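Local coordinates for protein DNA polymerase III, beta subunit (PDB 3T0P) that probably encircles DNA as a ring-shaped, head-to-tail homodimer and tethers DNA polymerases and other proteins to it for processive replication, at residues V122-K136 against I207-T220. Sequence-based numbering, arbitrary orientation.
Sequences VERNESIVLSQFTLK and IPGSADEDVVIYIT
Ile128 and Leu130 pair with Ile217 and Val215 as antiparallel hydrogen-bonded pairs, joining strand 127-131, outermost in its sheet within this chain, to strand 214-220 in the central domain. These four branched side chains share the buried face. There Leu130 CD1 meets Ile217 CD1 at 3.7 Å, and Leu135, in the following helix, brings CD2 to 3.6 Å from Ile207 CD1. Beta-branched Val215, Ile128 and Ile217 suit the extended backbone, while the leucines present methyls to isoleucines.

Where strand turns into helix, Gln132 enters the turn before strand 214-220. Its backbone N bonds to Glu213 O. The extended side chain (chi2 180°) runs past Val215 CG2 and carries OE1 to Gly209 N (3.2 Å), with a weak second bond from Ser210 N. Lys136, likewise extended, donates a hydrogen bond from NZ to Ile207 O (2.8 Å), nearly in line with the carbonyl; a long, flexible lysine suits this span. At Gly209 a side chain would press on Lys136 CD and on the preceding carbonyl.

The other face, carrying Val129, Val216 and Tyr218, is more open to solvent: exposed Val129 lays CG1 against the carboxylate carbon of Asp214. In one of its two modelled conformers Arg124 lays CG over the centre of the Tyr218 ring, 3.5 Å from its centroid, in a CH-pi contact, and its NH2 reaches Glu227 in a salt bridge. A serine in place of Tyr218 would probably leave the aliphatic part of Arg124 without its aromatic platform. Beyond the ring, Thr220 OG1 donates to Glu123 O (2.6 Å) and accepts from a water that also bridges Asn125 N and Glu126 O.

Apolar branches thus seal one face, while side-chain amide, ammonium and hydroxyl groups satisfy backbone carbonyls and amides beyond the paired strand residues.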
loop_
_atom_site.group_PDB
_atom_site.type_symbol
_atom_site.label_atom_id
_atom_site.label_comp_id
_atom_site.label_asym_id
_atom_site.label_seq_id
_atom_site.Cartn_x
_atom_site.Cartn_y
_atom_site.Cartn_z
ATOM N N VAL B 122 -9.698 -12.320 34.891
ATOM C CA VAL B 122 -8.430 -13.047 34.983
ATOM C C VAL B 122 -7.739 -12.544 36.236
ATOM O O VAL B 122 -7.505 -11.333 36.361
ATOM C CB VAL B 122 -7.522 -12.926 33.717
ATOM C CG1 VAL B 122 -6.258 -13.770 33.862
ATOM C CG2 VAL B 122 -8.269 -13.313 32.448
ATOM N N GLU B 123 -7.434 -13.457 37.166
ATOM C CA GLU B 123 -6.761 -13.082 38.402
ATOM C C GLU B 123 -5.351 -12.580 38.096
ATOM O O GLU B 123 -4.615 -13.209 37.341
ATOM C CB GLU B 123 -6.737 -14.220 39.429
ATOM C CG GLU B 123 -6.514 -13.681 40.835
ATOM C CD GLU B 123 -6.661 -14.666 41.977
ATOM O OE1 GLU B 123 -7.816 -14.930 42.386
ATOM O OE2 GLU B 123 -5.621 -15.109 42.516
ATOM N N ARG B 124 -5.009 -11.409 38.640
ATOM C CA ARG B 124 -3.714 -10.780 38.435
ATOM C C ARG B 124 -2.785 -11.137 39.575
ATOM O O ARG B 124 -2.916 -10.611 40.684
ATOM C CB ARG B 124 -3.864 -9.262 38.293
ATOM C CG ARG B 124 -4.264 -8.834 36.895
ATOM C CD ARG B 124 -5.070 -7.550 36.924
ATOM N NE ARG B 124 -5.289 -6.986 35.590
ATOM C CZ ARG B 124 -6.192 -7.425 34.716
ATOM N NH1 ARG B 124 -6.946 -8.482 35.001
ATOM N NH2 ARG B 124 -6.335 -6.826 33.543
ATOM N N ASN B 125 -1.864 -12.062 39.306
ATOM C CA ASN B 125 -0.893 -12.486 40.284
ATOM C C ASN B 125 0.375 -11.693 40.025
ATOM O O ASN B 125 0.360 -10.455 40.097
ATOM C CB ASN B 125 -0.692 -14.014 40.227
ATOM C CG ASN B 125 -1.973 -14.794 40.449
ATOM O OD1 ASN B 125 -2.790 -14.474 41.334
ATOM N ND2 ASN B 125 -2.186 -15.817 39.625
ATOM N N GLU B 126 1.459 -12.403 39.745
ATOM C CA GLU B 126 2.766 -11.856 39.454
ATOM C C GLU B 126 2.711 -11.112 38.112
ATOM O O GLU B 126 2.114 -11.607 37.156
ATOM C CB GLU B 126 3.786 -13.001 39.434
ATOM C CG GLU B 126 5.234 -12.559 39.356
ATOM C CD GLU B 126 6.258 -13.680 39.444
ATOM O OE1 GLU B 126 6.105 -14.693 38.725
ATOM O OE2 GLU B 126 7.220 -13.536 40.232
ATOM N N SER B 127 3.274 -9.904 38.081
ATOM C CA SER B 127 3.341 -9.016 36.916
ATOM C C SER B 127 4.739 -8.985 36.343
ATOM O O SER B 127 5.710 -8.996 37.094
ATOM C CB SER B 127 2.942 -7.603 37.312
ATOM O OG SER B 127 3.745 -7.197 38.406
ATOM N N ILE B 128 4.841 -8.935 35.028
ATOM C CA ILE B 128 6.097 -8.845 34.298
ATOM C C ILE B 128 6.075 -7.503 33.548
ATOM O O ILE B 128 5.122 -7.224 32.833
ATOM C CB ILE B 128 6.258 -10.074 33.352
ATOM C CG1 ILE B 128 6.434 -11.381 34.155
ATOM C CG2 ILE B 128 7.414 -9.901 32.373
ATOM C CD1 ILE B 128 5.115 -12.262 34.345
ATOM N N VAL B 129 7.117 -6.687 33.692
ATOM C CA VAL B 129 7.187 -5.423 32.974
ATOM C C VAL B 129 8.255 -5.474 31.845
ATOM O O VAL B 129 9.412 -5.762 32.094
ATOM C CB VAL B 129 7.454 -4.232 33.923
ATOM C CG1 VAL B 129 7.522 -2.927 33.135
ATOM C CG2 VAL B 129 6.395 -4.145 35.005
ATOM N N LEU B 130 7.852 -5.104 30.645
ATOM C CA LEU B 130 8.718 -4.943 29.471
ATOM C C LEU B 130 8.412 -3.597 28.854
ATOM O O LEU B 130 7.254 -3.149 28.922
ATOM C CB LEU B 130 8.471 -6.057 28.412
ATOM C CG LEU B 130 8.703 -7.496 28.814
ATOM C CD1 LEU B 130 8.206 -8.429 27.740
ATOM C CD2 LEU B 130 10.158 -7.768 29.105
ATOM N N SER B 131 9.395 -2.962 28.198
ATOM C CA SER B 131 9.063 -1.730 27.472
ATOM C C SER B 131 8.237 -2.125 26.265
ATOM O O SER B 131 8.286 -3.285 25.838
ATOM C CB SER B 131 10.311 -0.938 27.063
ATOM O OG SER B 131 11.118 -1.570 26.080
ATOM N N GLN B 132 7.416 -1.203 25.775
ATOM C CA GLN B 132 6.639 -1.392 24.567
ATOM C C GLN B 132 7.599 -1.792 23.430
ATOM O O GLN B 132 7.294 -2.705 22.663
ATOM C CB GLN B 132 5.907 -0.091 24.206
ATOM C CG GLN B 132 4.601 0.132 24.941
ATOM C CD GLN B 132 3.937 1.427 24.544
ATOM O OE1 GLN B 132 4.279 2.069 23.540
ATOM N NE2 GLN B 132 3.021 1.874 25.372
ATOM N N PHE B 133 8.778 -1.131 23.370
ATOM C CA PHE B 133 9.821 -1.376 22.379
ATOM C C PHE B 133 10.297 -2.832 22.421
ATOM O O PHE B 133 10.318 -3.495 21.390
ATOM C CB PHE B 133 11.017 -0.440 22.619
ATOM C CG PHE B 133 12.149 -0.684 21.652
ATOM C CD1 PHE B 133 12.093 -0.190 20.350
ATOM C CD2 PHE B 133 13.261 -1.424 22.031
ATOM C CE1 PHE B 133 13.125 -0.446 19.443
ATOM C CE2 PHE B 133 14.301 -1.667 21.126
ATOM C CZ PHE B 133 14.236 -1.159 19.845
ATOM N N THR B 134 10.684 -3.314 23.610
ATOM C CA THR B 134 11.192 -4.671 23.797
ATOM C C THR B 134 10.145 -5.699 23.347
ATOM O O THR B 134 10.497 -6.635 22.633
ATOM C CB THR B 134 11.608 -4.856 25.241
ATOM O OG1 THR B 134 12.661 -3.938 25.527
ATOM C CG2 THR B 134 12.054 -6.265 25.552
ATOM N N LEU B 135 8.866 -5.502 23.722
ATOM C CA LEU B 135 7.831 -6.461 23.372
ATOM C C LEU B 135 7.567 -6.447 21.876
ATOM O O LEU B 135 7.424 -7.507 21.271
ATOM C CB LEU B 135 6.524 -6.194 24.165
ATOM C CG LEU B 135 5.330 -7.111 23.830
ATOM C CD1 LEU B 135 5.675 -8.621 24.066
ATOM C CD2 LEU B 135 4.088 -6.690 24.599
ATOM N N LYS B 136 7.479 -5.267 21.287
ATOM C CA LYS B 136 7.221 -5.142 19.858
ATOM C C LYS B 136 8.389 -5.724 19.079
ATOM O O LYS B 136 8.164 -6.487 18.140
ATOM C CB LYS B 136 6.957 -3.683 19.467
ATOM C CG LYS B 136 6.388 -3.517 18.063
ATOM C CD LYS B 136 5.901 -2.078 17.812
ATOM C CE LYS B 136 5.274 -1.919 16.444
ATOM N NZ LYS B 136 4.443 -0.684 16.359
ATOM N N ILE B 207 0.522 -1.520 19.677
ATOM C CA ILE B 207 1.567 -1.104 20.603
ATOM C C ILE B 207 2.460 -0.101 19.866
ATOM O O ILE B 207 3.062 -0.433 18.833
ATOM C CB ILE B 207 2.321 -2.340 21.211
ATOM C CG1 ILE B 207 1.853 -2.599 22.631
ATOM C CG2 ILE B 207 3.832 -2.229 21.188
ATOM C CD1 ILE B 207 2.133 -4.009 23.115
ATOM N N PRO B 208 2.515 1.155 20.365
ATOM C CA PRO B 208 3.323 2.186 19.681
ATOM C C PRO B 208 4.798 1.806 19.576
ATOM O O PRO B 208 5.399 2.004 18.513
ATOM C CB PRO B 208 3.116 3.434 20.541
ATOM C CG PRO B 208 1.803 3.205 21.224
ATOM C CD PRO B 208 1.801 1.720 21.525
ATOM N N GLY B 209 5.338 1.190 20.636
ATOM C CA GLY B 209 6.719 0.720 20.652
ATOM C C GLY B 209 7.738 1.664 21.261
ATOM O O GLY B 209 8.928 1.568 20.941
ATOM N N SER B 210 7.311 2.565 22.157
ATOM C CA SER B 210 8.266 3.446 22.821
ATOM C C SER B 210 9.135 2.661 23.818
ATOM O O SER B 210 8.654 1.757 24.514
ATOM C CB SER B 210 7.553 4.580 23.549
ATOM O OG SER B 210 8.441 5.210 24.469
ATOM N N ALA B 211 10.415 3.049 23.900
ATOM C CA ALA B 211 11.390 2.486 24.825
ATOM C C ALA B 211 11.196 3.094 26.225
ATOM O O ALA B 211 11.669 2.551 27.215
ATOM C CB ALA B 211 12.794 2.762 24.307
ATOM N N ASP B 212 10.468 4.211 26.296
ATOM C CA ASP B 212 10.184 4.965 27.514
ATOM C C ASP B 212 8.834 4.569 28.176
ATOM O O ASP B 212 8.556 5.016 29.289
ATOM C CB ASP B 212 10.167 6.466 27.163
ATOM N N GLU B 213 7.980 3.805 27.471
ATOM C CA GLU B 213 6.671 3.373 27.951
ATOM C C GLU B 213 6.718 1.885 28.228
ATOM O O GLU B 213 7.427 1.171 27.539
ATOM C CB GLU B 213 5.577 3.698 26.920
ATOM C CG GLU B 213 5.143 5.153 26.884
ATOM C CD GLU B 213 3.963 5.420 25.965
ATOM O OE1 GLU B 213 4.176 5.491 24.731
ATOM O OE2 GLU B 213 2.825 5.543 26.475
ATOM N N ASP B 214 5.955 1.408 29.208
ATOM C CA ASP B 214 5.970 -0.005 29.595
ATOM C C ASP B 214 4.652 -0.750 29.356
ATOM O O ASP B 214 3.575 -0.155 29.316
ATOM C CB ASP B 214 6.350 -0.120 31.075
ATOM C CG ASP B 214 7.811 0.186 31.329
ATOM O OD1 ASP B 214 8.667 -0.303 30.555
ATOM O OD2 ASP B 214 8.106 0.886 32.319
ATOM N N VAL B 215 4.768 -2.065 29.282
ATOM C CA VAL B 215 3.680 -3.032 29.163
ATOM C C VAL B 215 3.699 -3.905 30.419
ATOM O O VAL B 215 4.751 -4.456 30.773
ATOM C CB VAL B 215 3.770 -3.898 27.857
ATOM C CG1 VAL B 215 2.521 -4.780 27.697
ATOM C CG2 VAL B 215 3.907 -2.990 26.628
ATOM N N VAL B 216 2.550 -4.050 31.089
ATOM C CA VAL B 216 2.480 -4.940 32.260
ATOM C C VAL B 216 1.820 -6.239 31.776
ATOM O O VAL B 216 0.779 -6.211 31.116
ATOM C CB VAL B 216 1.775 -4.296 33.481
ATOM C CG1 VAL B 216 1.778 -5.249 34.684
ATOM C CG2 VAL B 216 2.440 -2.973 33.856
ATOM N N ILE B 217 2.466 -7.363 32.023
ATOM C CA ILE B 217 1.973 -8.655 31.544
ATOM C C ILE B 217 1.613 -9.567 32.734
ATOM O O ILE B 217 2.380 -9.654 33.687
ATOM C CB ILE B 217 3.038 -9.310 30.600
ATOM C CG1 ILE B 217 3.296 -8.417 29.354
ATOM C CG2 ILE B 217 2.622 -10.736 30.147
ATOM C CD1 ILE B 217 4.558 -8.785 28.532
ATOM N N TYR B 218 0.466 -10.256 32.657
ATOM C CA TYR B 218 0.049 -11.246 33.663
ATOM C C TYR B 218 -0.185 -12.558 32.977
ATOM O O TYR B 218 -0.863 -12.585 31.951
ATOM C CB TYR B 218 -1.235 -10.821 34.404
ATOM C CG TYR B 218 -1.112 -9.542 35.186
ATOM C CD1 TYR B 218 -0.620 -9.543 36.488
ATOM C CD2 TYR B 218 -1.468 -8.322 34.622
ATOM C CE1 TYR B 218 -0.498 -8.360 37.213
ATOM C CE2 TYR B 218 -1.355 -7.136 35.339
ATOM C CZ TYR B 218 -0.881 -7.162 36.638
ATOM O OH TYR B 218 -0.782 -5.997 37.353
ATOM N N ILE B 219 0.376 -13.639 33.523
ATOM C CA ILE B 219 0.223 -14.986 32.994
ATOM C C ILE B 219 -0.479 -15.799 34.078
ATOM O O ILE B 219 0.121 -16.116 35.099
ATOM C CB ILE B 219 1.588 -15.567 32.529
ATOM C CG1 ILE B 219 2.173 -14.724 31.364
ATOM C CG2 ILE B 219 1.398 -16.987 32.081
ATOM C CD1 ILE B 219 3.657 -14.907 31.067
ATOM N N THR B 220 -1.791 -16.006 33.904
ATOM C CA THR B 220 -2.626 -16.696 34.874
ATOM C C THR B 220 -3.327 -17.862 34.216
ATOM O O THR B 220 -4.438 -17.730 33.675
ATOM C CB THR B 220 -3.593 -15.736 35.592
ATOM O OG1 THR B 220 -2.823 -14.712 36.228
ATOM C CG2 THR B 220 -4.453 -16.439 36.683
HETATM O O HOH W 1 -0.377 -13.353 36.967
HETATM O O HOH W 2 2.458 1.475 27.843
#